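Local coordinates for protein Phospholipase/Carboxylesterase (Dyadobacter fermentans, PDB 4H0C) that probably hydrolyses carboxylic esters, perhaps including palmitoyl groups on proteins, as a member of the alpha/beta-hydrolase superfamily, at residues 76-81 with 111-116; 65-70 with 167-172; 51-56 with 86-91; 22-27 with 95-100. One frame throughout, in Å; residues are numbered along the deposited sequence.

Overall arrangement
Along the chain the first segments come in the order 22-27, 51-56, 65-70 and 76-81, the second in the order 86-91, 95-100, 111-116 and 167-172, so interaction 3 is nested within interaction 4, interaction 1 within interaction 2, and the remaining pairs alternate. Interactions 3 and 4 lie close, centres about 9 Å apart, on the neighbouring strands 50-55 and 23-28 of the seven-stranded sheet. Helix 77-94 belongs to interactions 1 and 3, and the loop that follows it to interaction 4. Interaction 2, about 28 Å from interaction 4 between centres, touches interaction 1 through Phe67 and Cys112, beside the probable catalytic end of this alpha/beta hydrolase.

Interaction 1. Residues 76-81 with 111-116; sequences PALDSA and ACLTLE
Two helices of the alpha/beta-hydrolase fold, 77-94 and 109-120, meet here through Leu78 and Ala81 on the first and Leu113 on the second. The contact is wholly apolar and buried, with no hydrogen bond between the segments. Leu113 does most of the work: with CG anti to the backbone N (chi1 -177°), its isobutyl fork is carried out from its own helix toward the other. Both prongs straddle the methyl of Ala81, whose CB lies 4.0 Å from Leu113 CD1 and equally 4.0 Å from Leu113 CD2. Alanine suits this place because its single methyl, directed at the neighbouring helix, lets the fork come close; the CA atoms of Ala81 and Leu113 are 7.8 Å apart. One turn earlier, Leu78 reaches the same partner with one methyl of its own fork, Leu78 CD1 meeting Leu113 CD1 at 4.2 Å. Leu113 therefore sits against two successive turns of helix 77-94, and Leu82 and Val85 extend this greasy surface farther along it. Beyond the helix pair, Leu113 also touches Leu28 of the sheet and Trp62. Glu116, on the next turn of helix 109-120, directs its carboxylate to other partners, a salt bridge with Arg120 and hydrogen bonds with Tyr145 and the backbone N of Ile136, which probably compensate its buried charge. Leu113 also packs on residues of the Gly106-Ser108-Gly110 turn. The arrangement is typical of the alpha/beta-hydrolase core, in which the helix after the probable nucleophile elbow packs on the central sheet and, on the same face, beside the preceding helix.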
loop_
_atom_site.group_PDB
_atom_site.type_symbol
_atom_site.label_atom_id
_atom_site.label_comp_id
_atom_site.label_asym_id
_atom_site.label_seq_id
_atom_site.Cartn_x
_atom_site.Cartn_y
_atom_site.Cartn_z
ATOM N N PRO A 76 -12.605 -9.023 11.853
ATOM C CA PRO A 76 -11.690 -9.763 10.961
ATOM C C PRO A 76 -11.485 -9.185 9.555
ATOM O O PRO A 76 -10.726 -9.759 8.790
ATOM C CB PRO A 76 -12.360 -11.140 10.871
ATOM C CG PRO A 76 -13.811 -10.785 10.927
ATOM C CD PRO A 76 -13.887 -9.735 11.996
ATOM N N ALA A 77 -12.116 -8.054 9.233
ATOM C CA ALA A 77 -11.999 -7.445 7.897
ATOM C C ALA A 77 -10.550 -7.161 7.513
ATOM O O ALA A 77 -10.140 -7.442 6.366
ATOM C CB ALA A 77 -12.824 -6.169 7.815
ATOM N N LEU A 78 -9.771 -6.646 8.468
ATOM C CA LEU A 78 -8.349 -6.346 8.203
ATOM C C LEU A 78 -7.563 -7.608 7.813
ATOM O O LEU A 78 -6.882 -7.610 6.789
ATOM C CB LEU A 78 -7.674 -5.612 9.385
ATOM C CG LEU A 78 -6.153 -5.386 9.215
ATOM C CD1 LEU A 78 -5.867 -4.483 8.019
ATOM C CD2 LEU A 78 -5.534 -4.797 10.490
ATOM N N ASP A 79 -7.680 -8.679 8.615
ATOM C CA ASP A 79 -7.019 -9.944 8.307
ATOM C C ASP A 79 -7.458 -10.426 6.944
ATOM O O ASP A 79 -6.641 -10.927 6.168
ATOM C CB ASP A 79 -7.331 -11.007 9.354
ATOM C CG ASP A 79 -6.476 -10.875 10.591
ATOM O OD1 ASP A 79 -5.440 -10.161 10.537
ATOM O OD2 ASP A 79 -6.839 -11.502 11.624
ATOM N N SER A 80 -8.750 -10.259 6.644
ATOM C CA SER A 80 -9.267 -10.651 5.334
ATOM C C SER A 80 -8.627 -9.811 4.228
ATOM O O SER A 80 -8.287 -10.335 3.158
ATOM C CB SER A 80 -10.790 -10.526 5.284
ATOM O OG SER A 80 -11.278 -11.201 4.136
ATOM N N ALA A 81 -8.488 -8.513 4.477
ATOM C CA ALA A 81 -7.821 -7.613 3.504
ATOM C C ALA A 81 -6.363 -8.056 3.274
ATOM O O ALA A 81 -5.904 -8.168 2.112
ATOM C CB ALA A 81 -7.915 -6.160 3.967
ATOM N N ALA A 111 -3.040 2.970 1.277
ATOM C CA ALA A 111 -1.618 3.174 1.669
ATOM C C ALA A 111 -1.357 2.504 3.024
ATOM O O ALA A 111 -0.330 1.877 3.214
ATOM C CB ALA A 111 -1.288 4.657 1.734
ATOM N N CYS A 112 -2.304 2.633 3.957
ATOM C CA CYS A 112 -2.177 1.969 5.250
ATOM C C CYS A 112 -2.109 0.454 5.070
ATOM O O CYS A 112 -1.274 -0.210 5.679
ATOM C CB CYS A 112 -3.360 2.323 6.148
ATOM S SG CYS A 112 -3.435 4.081 6.498
ATOM N N LEU A 113 -3.005 -0.085 4.250
ATOM C CA LEU A 113 -3.006 -1.514 3.960
ATOM C C LEU A 113 -1.696 -1.944 3.274
ATOM O O LEU A 113 -1.142 -3.019 3.584
ATOM C CB LEU A 113 -4.209 -1.887 3.108
ATOM C CG LEU A 113 -4.339 -3.388 2.803
ATOM C CD1 LEU A 113 -4.414 -4.267 4.058
ATOM C CD2 LEU A 113 -5.561 -3.613 1.907
ATOM N N THR A 114 -1.204 -1.103 2.361
ATOM C CA THR A 114 0.055 -1.357 1.674
ATOM C C THR A 114 1.188 -1.499 2.695
ATOM O O THR A 114 1.970 -2.449 2.627
ATOM C CB THR A 114 0.411 -0.226 0.681
ATOM O OG1 THR A 114 -0.492 -0.247 -0.427
ATOM C CG2 THR A 114 1.866 -0.364 0.193
ATOM N N LEU A 115 1.294 -0.529 3.608
ATOM C CA LEU A 115 2.378 -0.521 4.603
ATOM C C LEU A 115 2.225 -1.705 5.553
ATOM O O LEU A 115 3.203 -2.371 5.875
ATOM C CB LEU A 115 2.374 0.776 5.394
ATOM C CG LEU A 115 2.847 1.979 4.567
ATOM C CD1 LEU A 115 2.615 3.222 5.400
ATOM C CD2 LEU A 115 4.334 1.866 4.172
ATOM N N GLU A 116 0.991 -1.985 5.977
ATOM C CA GLU A 116 0.752 -3.053 6.942
ATOM C C GLU A 116 1.085 -4.402 6.323
ATOM O O GLU A 116 1.751 -5.233 6.946
ATOM C CB GLU A 116 -0.696 -3.021 7.453
ATOM C CG GLU A 116 -0.990 -3.946 8.641
ATOM C CD GLU A 116 -0.198 -3.633 9.911
ATOM O OE1 GLU A 116 0.239 -2.461 10.105
ATOM O OE2 GLU A 116 -0.045 -4.573 10.737
#

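Interaction 2. Residues 65-70 with 167-172; sequences YSFMAP and VSRVQE
The Phe67 ring and the Arg169 guanidinium each have one face covered by Met68, a selenomethionine: its CG stands 3.5 Å above the centre of the Phe67 ring, while its SE stands 3.9 Å above the centre of the Arg169 guanidinium. That same guanidinium face receives Met68 CG, which is 3.5 Å from Arg169 NH1. The ring is met at its edge, where Phe67 CE1 lies 3.6 Å from the aliphatic Arg169 CG; ring and guanidinium planes stand 79° apart. Arginine suits the place because its methylenes can pack on the ring while its planar end lies flat against the Met68 side chain. A bend at chi2 (52°), followed by another at chi3, folds the chain so that both happen at once. In the guanidinium plane, Arg169 NE donates to Glu172 OE1 at 2.8 Å, a salt bridge one helical turn on, and NH1 is bound by the carbonyl oxygens of Gly137 and Leu135. The loop 65-70 is itself shaped by an ST turn, Met68 N donating to Ser66 OG at 3.0 Å, within a type I turn from Ser66 to Ala69. The Phe67 side chain lies near, without touching, the probable Ser108-His194-Asp162 triad of the alpha/beta hydrolase, and the backbone N of Phe67 binds a citrate, probably from the crystallisation liquor. Were Arg169 replaced by an alanine, the Glu172 carboxylate would probably lose this counter-charge and Met68 the flat surface it rests on.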
loop_
_atom_site.group_PDB
_atom_site.type_symbol
_atom_site.label_atom_id
_atom_site.label_comp_id
_atom_site.label_asym_id
_atom_site.label_seq_id
_atom_site.Cartn_x
_atom_site.Cartn_y
_atom_site.Cartn_z
ATOM N N TYR A 65 -13.276 1.142 10.271
ATOM C CA TYR A 65 -12.984 2.297 11.110
ATOM C C TYR A 65 -11.645 2.919 10.775
ATOM O O TYR A 65 -10.921 2.399 9.910
ATOM C CB TYR A 65 -13.036 1.851 12.577
ATOM C CG TYR A 65 -14.375 1.239 12.937
ATOM C CD1 TYR A 65 -15.565 1.965 12.750
ATOM C CD2 TYR A 65 -14.464 -0.048 13.455
ATOM C CE1 TYR A 65 -16.799 1.425 13.079
ATOM C CE2 TYR A 65 -15.699 -0.589 13.796
ATOM C CZ TYR A 65 -16.853 0.147 13.596
ATOM O OH TYR A 65 -18.067 -0.404 13.923
ATOM N N SER A 66 -11.309 4.027 11.453
ATOM C CA SER A 66 -9.970 4.622 11.325
ATOM C C SER A 66 -8.901 3.545 11.426
ATOM O O SER A 66 -9.023 2.613 12.237
ATOM C CB SER A 66 -9.728 5.638 12.436
ATOM O OG SER A 66 -8.368 6.036 12.469
ATOM N N PHE A 67 -7.842 3.694 10.633
ATOM C CA PHE A 67 -6.679 2.816 10.743
ATOM C C PHE A 67 -6.072 2.829 12.143
ATOM O O PHE A 67 -5.402 1.873 12.531
ATOM C CB PHE A 67 -5.629 3.115 9.650
ATOM C CG PHE A 67 -4.653 4.226 9.979
ATOM C CD1 PHE A 67 -3.287 3.955 10.069
ATOM C CD2 PHE A 67 -5.084 5.550 10.129
ATOM C CE1 PHE A 67 -2.378 4.972 10.341
ATOM C CE2 PHE A 67 -4.180 6.571 10.391
ATOM C CZ PHE A 67 -2.828 6.278 10.517
HETATM N N MSE A 68 -6.333 3.899 12.898
HETATM C CA MSE A 68 -5.863 3.982 14.275
HETATM C C MSE A 68 -6.879 3.636 15.377
HETATM O O MSE A 68 -6.620 3.869 16.559
HETATM C CB MSE A 68 -5.188 5.317 14.512
HETATM C CG MSE A 68 -3.798 5.262 13.848
HETATM SE SE MSE A 68 -2.836 6.820 14.163
HETATM C CE MSE A 68 -4.277 8.026 13.783
ATOM N N ALA A 69 -8.022 3.079 14.990
ATOM C CA ALA A 69 -8.905 2.450 15.968
ATOM C C ALA A 69 -8.188 1.251 16.629
ATOM O O ALA A 69 -7.296 0.629 16.012
ATOM C CB ALA A 69 -10.193 1.970 15.306
ATOM N N PRO A 70 -8.581 0.899 17.871
ATOM C CA PRO A 70 -8.108 -0.397 18.429
ATOM C C PRO A 70 -8.270 -1.478 17.398
ATOM O O PRO A 70 -9.366 -1.672 16.865
ATOM C CB PRO A 70 -9.044 -0.646 19.603
ATOM C CG PRO A 70 -9.433 0.744 20.039
ATOM C CD PRO A 70 -9.499 1.600 18.795
ATOM N N VAL A 167 0.841 13.167 11.679
ATOM C CA VAL A 167 2.236 13.146 11.273
ATOM C C VAL A 167 3.017 12.193 12.185
ATOM O O VAL A 167 3.936 11.495 11.722
ATOM C CB VAL A 167 2.838 14.562 11.286
ATOM C CG1 VAL A 167 4.317 14.525 10.982
ATOM C CG2 VAL A 167 2.139 15.451 10.265
ATOM N N SER A 168 2.648 12.162 13.471
ATOM C CA SER A 168 3.284 11.263 14.440
ATOM C C SER A 168 3.286 9.799 13.995
ATOM O O SER A 168 4.274 9.112 14.184
ATOM C CB SER A 168 2.644 11.386 15.829
ATOM O OG SER A 168 1.282 10.996 15.798
ATOM N N ARG A 169 2.182 9.324 13.419
ATOM C CA ARG A 169 2.107 7.925 12.958
ATOM C C ARG A 169 2.935 7.677 11.695
ATOM O O ARG A 169 3.538 6.622 11.545
ATOM C CB ARG A 169 0.650 7.452 12.783
ATOM C CG ARG A 169 0.478 6.019 12.251
ATOM C CD ARG A 169 1.265 4.947 13.019
ATOM N NE ARG A 169 0.817 4.816 14.413
ATOM C CZ ARG A 169 -0.192 4.059 14.839
ATOM N NH1 ARG A 169 -0.882 3.290 13.989
ATOM N NH2 ARG A 169 -0.498 4.052 16.146
ATOM N N VAL A 170 3.005 8.654 10.800
ATOM C CA VAL A 170 3.912 8.526 9.653
ATOM C C VAL A 170 5.375 8.418 10.139
ATOM O O VAL A 170 6.125 7.538 9.677
ATOM C CB VAL A 170 3.717 9.682 8.642
ATOM C CG1 VAL A 170 4.824 9.701 7.588
ATOM C CG2 VAL A 170 2.357 9.542 7.979
ATOM N N GLN A 171 5.759 9.278 11.091
ATOM C CA GLN A 171 7.117 9.227 11.712
ATOM C C GLN A 171 7.408 7.858 12.335
ATOM O O GLN A 171 8.474 7.260 12.082
ATOM C CB GLN A 171 7.305 10.365 12.729
ATOM C CG GLN A 171 7.299 11.733 12.075
ATOM C CD GLN A 171 7.220 12.915 13.041
ATOM O OE1 GLN A 171 6.601 12.856 14.121
ATOM N NE2 GLN A 171 7.829 14.017 12.636
ATOM N N GLU A 172 6.449 7.342 13.099
ATOM C CA GLU A 172 6.570 6.018 13.727
ATOM C C GLU A 172 6.754 4.945 12.683
ATOM O O GLU A 172 7.572 4.030 12.872
ATOM C CB GLU A 172 5.343 5.670 14.579
ATOM C CG GLU A 172 5.154 6.560 15.776
ATOM C CD GLU A 172 3.843 6.324 16.512
ATOM O OE1 GLU A 172 2.760 6.280 15.879
ATOM O OE2 GLU A 172 3.897 6.196 17.749
#

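Interaction 3. Residues 51-56 with 86-91; sequences AIYAPQ and GEVVAE
Tyr53, in the middle of strand 51-55, makes the first contact with helix 86-91, its CB lying 3.6 Å from Val88 CG1. The same methyl follows the side chain outward, 3.8 Å from Tyr53 CD1. At the far end of the ring, an edge is turned to Glu91: CE1 of Tyr53 is 4.2 Å from OE2 of Glu91, with ring and carboxylate planes 77° apart. A water near the ring plane joins the two polar ends, 3.0 Å from Tyr53 OH and donating to Glu91 OE2 over the same 3.0 Å. Tyrosine thus serves both the apolar interior and the wetter margin. The strand and helix run nearly antiparallel, 157° between their directions and 9.6 Å between axes, as expected for the first leg of a beta-alpha-beta crossover from strand 50-55 through helix 77-94 to strand 102-107. Ala54 points to the other face of the sheet, toward helix 35-39. Pro55 returns to the first face, where its CB meets the second Val88 methyl, CG2, at 4.2 Å. Valine's branching at CB lets one short residue cover both strand positions, and its side chain also touches Val26 of the adjacent strand.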
loop_
_atom_site.group_PDB
_atom_site.type_symbol
_atom_site.label_atom_id
_atom_site.label_comp_id
_atom_site.label_asym_id
_atom_site.label_seq_id
_atom_site.Cartn_x
_atom_site.Cartn_y
_atom_site.Cartn_z
ATOM N N ALA A 51 2.667 -5.367 -15.062
ATOM C CA ALA A 51 1.366 -6.022 -14.989
ATOM C C ALA A 51 0.698 -5.402 -13.765
ATOM O O ALA A 51 1.274 -5.404 -12.684
ATOM C CB ALA A 51 1.524 -7.530 -14.834
ATOM N N ILE A 52 -0.505 -4.868 -13.936
ATOM C CA ILE A 52 -1.201 -4.159 -12.845
ATOM C C ILE A 52 -2.286 -5.052 -12.267
ATOM O O ILE A 52 -3.139 -5.552 -13.013
ATOM C CB ILE A 52 -1.813 -2.831 -13.349
ATOM C CG1 ILE A 52 -0.712 -1.876 -13.847
ATOM C CG2 ILE A 52 -2.749 -2.212 -12.307
ATOM C CD1 ILE A 52 -1.248 -0.743 -14.707
ATOM N N TYR A 53 -2.213 -5.297 -10.956
ATOM C CA TYR A 53 -3.264 -5.999 -10.213
ATOM C C TYR A 53 -3.869 -5.058 -9.188
ATOM O O TYR A 53 -3.142 -4.478 -8.390
ATOM C CB TYR A 53 -2.655 -7.166 -9.428
ATOM C CG TYR A 53 -2.298 -8.363 -10.291
ATOM C CD1 TYR A 53 -2.957 -9.588 -10.122
ATOM C CD2 TYR A 53 -1.289 -8.285 -11.248
ATOM C CE1 TYR A 53 -2.638 -10.693 -10.908
ATOM C CE2 TYR A 53 -0.979 -9.383 -12.049
ATOM C CZ TYR A 53 -1.663 -10.585 -11.864
ATOM O OH TYR A 53 -1.381 -11.689 -12.629
ATOM N N ALA A 54 -5.194 -4.939 -9.166
ATOM C CA ALA A 54 -5.864 -4.097 -8.185
ATOM C C ALA A 54 -7.021 -4.897 -7.574
ATOM O O ALA A 54 -8.038 -5.110 -8.239
ATOM C CB ALA A 54 -6.374 -2.824 -8.837
ATOM N N PRO A 55 -6.863 -5.368 -6.321
ATOM C CA PRO A 55 -7.977 -6.099 -5.717
ATOM C C PRO A 55 -9.074 -5.129 -5.320
ATOM O O PRO A 55 -8.777 -3.986 -4.953
ATOM C CB PRO A 55 -7.356 -6.754 -4.469
ATOM C CG PRO A 55 -6.170 -5.918 -4.136
ATOM C CD PRO A 55 -5.650 -5.399 -5.476
ATOM N N GLN A 56 -10.330 -5.566 -5.413
ATOM C CA GLN A 56 -11.455 -4.723 -5.027
ATOM C C GLN A 56 -11.929 -5.091 -3.628
ATOM O O GLN A 56 -12.234 -6.257 -3.373
ATOM C CB GLN A 56 -12.623 -4.900 -6.020
ATOM C CG GLN A 56 -13.920 -4.249 -5.560
ATOM C CD GLN A 56 -13.857 -2.726 -5.602
ATOM O OE1 GLN A 56 -13.477 -2.139 -6.629
ATOM N NE2 GLN A 56 -14.236 -2.074 -4.491
ATOM N N GLY A 86 -2.113 -10.788 -0.018
ATOM C CA GLY A 86 -1.215 -11.945 -0.058
ATOM C C GLY A 86 -1.535 -12.902 -1.204
ATOM O O GLY A 86 -0.625 -13.467 -1.828
ATOM N N GLU A 87 -2.824 -13.136 -1.452
ATOM C CA GLU A 87 -3.253 -13.951 -2.619
ATOM C C GLU A 87 -2.781 -13.337 -3.944
ATOM O O GLU A 87 -2.301 -14.061 -4.851
ATOM C CB GLU A 87 -4.780 -14.136 -2.632
ATOM C CG GLU A 87 -5.322 -14.917 -3.827
ATOM C CD GLU A 87 -4.643 -16.269 -4.043
ATOM O OE1 GLU A 87 -4.531 -17.046 -3.074
ATOM O OE2 GLU A 87 -4.220 -16.570 -5.183
ATOM N N VAL A 88 -2.936 -12.011 -4.069
ATOM C CA VAL A 88 -2.503 -11.311 -5.275
ATOM C C VAL A 88 -0.994 -11.476 -5.470
ATOM O O VAL A 88 -0.543 -11.851 -6.570
ATOM C CB VAL A 88 -2.871 -9.800 -5.228
ATOM C CG1 VAL A 88 -2.211 -9.035 -6.387
ATOM C CG2 VAL A 88 -4.390 -9.610 -5.223
ATOM N N VAL A 89 -0.220 -11.230 -4.401
ATOM C CA VAL A 89 1.247 -11.445 -4.462
ATOM C C VAL A 89 1.589 -12.877 -4.865
ATOM O O VAL A 89 2.439 -13.094 -5.754
ATOM C CB VAL A 89 1.978 -11.041 -3.160
ATOM C CG1 VAL A 89 3.452 -11.447 -3.206
ATOM C CG2 VAL A 89 1.796 -9.530 -2.885
ATOM N N ALA A 90 0.920 -13.850 -4.243
ATOM C CA ALA A 90 1.131 -15.253 -4.585
ATOM C C ALA A 90 0.836 -15.535 -6.059
ATOM O O ALA A 90 1.593 -16.248 -6.721
ATOM C CB ALA A 90 0.286 -16.164 -3.688
ATOM N N GLU A 91 -0.260 -14.983 -6.575
ATOM C CA GLU A 91 -0.600 -15.168 -8.006
ATOM C C GLU A 91 0.497 -14.626 -8.929
ATOM O O GLU A 91 0.930 -15.303 -9.877
ATOM C CB GLU A 91 -1.949 -14.526 -8.337
ATOM C CG GLU A 91 -3.141 -15.293 -7.778
ATOM C CD GLU A 91 -4.490 -14.771 -8.265
ATOM O OE1 GLU A 91 -5.506 -15.067 -7.603
ATOM O OE2 GLU A 91 -4.544 -14.066 -9.301
HETATM O O HOH W 1 -3.056 -14.020 -11.940
#

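Interaction 4. Residues 22-27 with 95-100; sequences KKAVVM and QGIPAE
Ile97 points its branched side chain at the start of strand 23-27, and its two arms land on different parts of the backbone there. CG1 lies anti to the carbonyl carbon (chi1 -63°), which places CG2 beside that carbonyl and sends the longer arm the other way. The short branch, Ile97 CG2, sits 4.2 Å from Lys22 O, and equally 4.2 Å from Ala24 N, while the terminal Ile97 CD1 approaches Lys23 O at 3.9 Å. That terminal methyl also meets the one side chain turned to face it, Ala24 CB at 4.2 Å. No hydrogen bond joins the segments. An alanine suits position 24 because so small a group lets isoleucine lie close over the strand, the CA atoms of Lys23 and Ile97 being 6.5 Å apart. Lys22 and Lys23 turn their bonds to CB away from Ile97, which keeps their charged chains from its methyls; the Lys23 side chain comes about 4 Å, between nearest atoms, from a bound sodium ion whose site includes Ile208 and Lys210. Behind Ile97, Ile92 of helix 77-94 and Ile102 complete the apolar pocket. Just ahead of it, Gly96 ends that helix in a Schellman motif with positive phi, where any side chain would collide with the carbonyl oxygen of Gln95. This loop is the second connection of a beta-alpha-beta crossover of the alpha/beta-hydrolase fold, bringing the chain from helix 77-94 past the start of strand 23-28 into its neighbour, strand 102-107.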
loop_
_atom_site.group_PDB
_atom_site.type_symbol
_atom_site.label_atom_id
_atom_site.label_comp_id
_atom_site.label_asym_id
_atom_site.label_seq_id
_atom_site.Cartn_x
_atom_site.Cartn_y
_atom_site.Cartn_z
ATOM N N LYS A 22 7.877 -7.838 -17.116
ATOM C CA LYS A 22 9.112 -7.852 -16.343
ATOM C C LYS A 22 8.836 -7.522 -14.863
ATOM O O LYS A 22 9.582 -7.930 -13.972
ATOM C CB LYS A 22 10.087 -6.809 -16.917
ATOM C CG LYS A 22 10.367 -6.954 -18.409
ATOM C CD LYS A 22 11.416 -5.971 -18.926
ATOM C CE LYS A 22 10.844 -4.566 -19.048
ATOM N NZ LYS A 22 9.793 -4.448 -20.102
ATOM N N LYS A 23 7.762 -6.775 -14.618
ATOM C CA LYS A 23 7.462 -6.232 -13.294
ATOM C C LYS A 23 5.954 -6.252 -13.079
ATOM O O LYS A 23 5.178 -6.393 -14.046
ATOM C CB LYS A 23 7.968 -4.775 -13.183
ATOM C CG LYS A 23 9.423 -4.567 -13.502
ATOM C CD LYS A 23 9.792 -3.094 -13.506
ATOM C CE LYS A 23 11.310 -2.946 -13.447
ATOM N NZ LYS A 23 11.671 -1.506 -13.565
ATOM N N ALA A 24 5.538 -6.108 -11.822
ATOM C CA ALA A 24 4.126 -6.034 -11.502
ATOM C C ALA A 24 3.917 -5.014 -10.438
ATOM O O ALA A 24 4.847 -4.698 -9.688
ATOM C CB ALA A 24 3.608 -7.376 -11.017
ATOM N N VAL A 25 2.702 -4.495 -10.366
ATOM C CA VAL A 25 2.371 -3.550 -9.292
ATOM C C VAL A 25 1.009 -3.914 -8.717
ATOM O O VAL A 25 0.060 -4.182 -9.477
ATOM C CB VAL A 25 2.397 -2.067 -9.748
ATOM C CG1 VAL A 25 1.369 -1.785 -10.856
ATOM C CG2 VAL A 25 2.131 -1.154 -8.546
ATOM N N VAL A 26 0.945 -3.992 -7.388
ATOM C CA VAL A 26 -0.286 -4.211 -6.656
ATOM C C VAL A 26 -0.790 -2.834 -6.229
ATOM O O VAL A 26 -0.097 -2.137 -5.494
ATOM C CB VAL A 26 -0.035 -5.097 -5.407
ATOM C CG1 VAL A 26 -1.331 -5.249 -4.627
ATOM C CG2 VAL A 26 0.556 -6.435 -5.814
HETATM N N MSE A 27 -1.980 -2.436 -6.712
HETATM C CA MSE A 27 -2.528 -1.102 -6.452
HETATM C C MSE A 27 -3.745 -1.232 -5.543
HETATM O O MSE A 27 -4.655 -1.996 -5.835
HETATM C CB MSE A 27 -2.883 -0.391 -7.767
HETATM C CG MSE A 27 -1.713 -0.396 -8.751
HETATM SE SE MSE A 27 -2.081 0.661 -10.293
HETATM C CE MSE A 27 -1.961 2.435 -9.510
ATOM N N GLN A 95 3.022 -16.567 -11.624
ATOM C CA GLN A 95 3.103 -16.198 -13.047
ATOM C C GLN A 95 4.538 -15.964 -13.434
ATOM O O GLN A 95 4.823 -15.645 -14.593
ATOM C CB GLN A 95 2.323 -14.908 -13.348
ATOM C CG GLN A 95 0.849 -14.909 -12.965
ATOM C CD GLN A 95 -0.027 -15.639 -13.962
ATOM O OE1 GLN A 95 0.453 -16.185 -14.969
ATOM N NE2 GLN A 95 -1.334 -15.649 -13.691
ATOM N N GLY A 96 5.456 -16.122 -12.478
ATOM C CA GLY A 96 6.900 -16.052 -12.743
ATOM C C GLY A 96 7.577 -14.695 -12.531
ATOM O O GLY A 96 8.716 -14.493 -12.977
ATOM N N ILE A 97 6.889 -13.772 -11.856
ATOM C CA ILE A 97 7.473 -12.469 -11.509
ATOM C C ILE A 97 7.880 -12.545 -10.048
ATOM O O ILE A 97 7.005 -12.674 -9.169
ATOM C CB ILE A 97 6.502 -11.293 -11.785
ATOM C CG1 ILE A 97 6.208 -11.243 -13.300
ATOM C CG2 ILE A 97 7.062 -9.960 -11.246
ATOM C CD1 ILE A 97 5.157 -10.239 -13.730
ATOM N N PRO A 98 9.203 -12.476 -9.784
ATOM C CA PRO A 98 9.742 -12.570 -8.421
ATOM C C PRO A 98 9.389 -11.342 -7.587
ATOM O O PRO A 98 9.159 -10.259 -8.144
ATOM C CB PRO A 98 11.252 -12.636 -8.652
ATOM C CG PRO A 98 11.455 -11.873 -9.904
ATOM C CD PRO A 98 10.277 -12.244 -10.770
ATOM N N ALA A 99 9.362 -11.505 -6.264
ATOM C CA ALA A 99 8.941 -10.406 -5.367
ATOM C C ALA A 99 9.793 -9.152 -5.548
ATOM O O ALA A 99 9.290 -8.033 -5.395
ATOM C CB ALA A 99 8.959 -10.880 -3.911
ATOM N N GLU A 100 11.058 -9.317 -5.921
ATOM C CA GLU A 100 11.939 -8.163 -6.124
ATOM C C GLU A 100 11.585 -7.287 -7.341
ATOM O O GLU A 100 12.123 -6.173 -7.483
ATOM C CB GLU A 100 13.417 -8.575 -6.152
ATOM C CG GLU A 100 13.816 -9.319 -7.403
ATOM C CD GLU A 100 15.311 -9.488 -7.512
ATOM O OE1 GLU A 100 16.043 -9.096 -6.569
ATOM O OE2 GLU A 100 15.755 -10.007 -8.550
#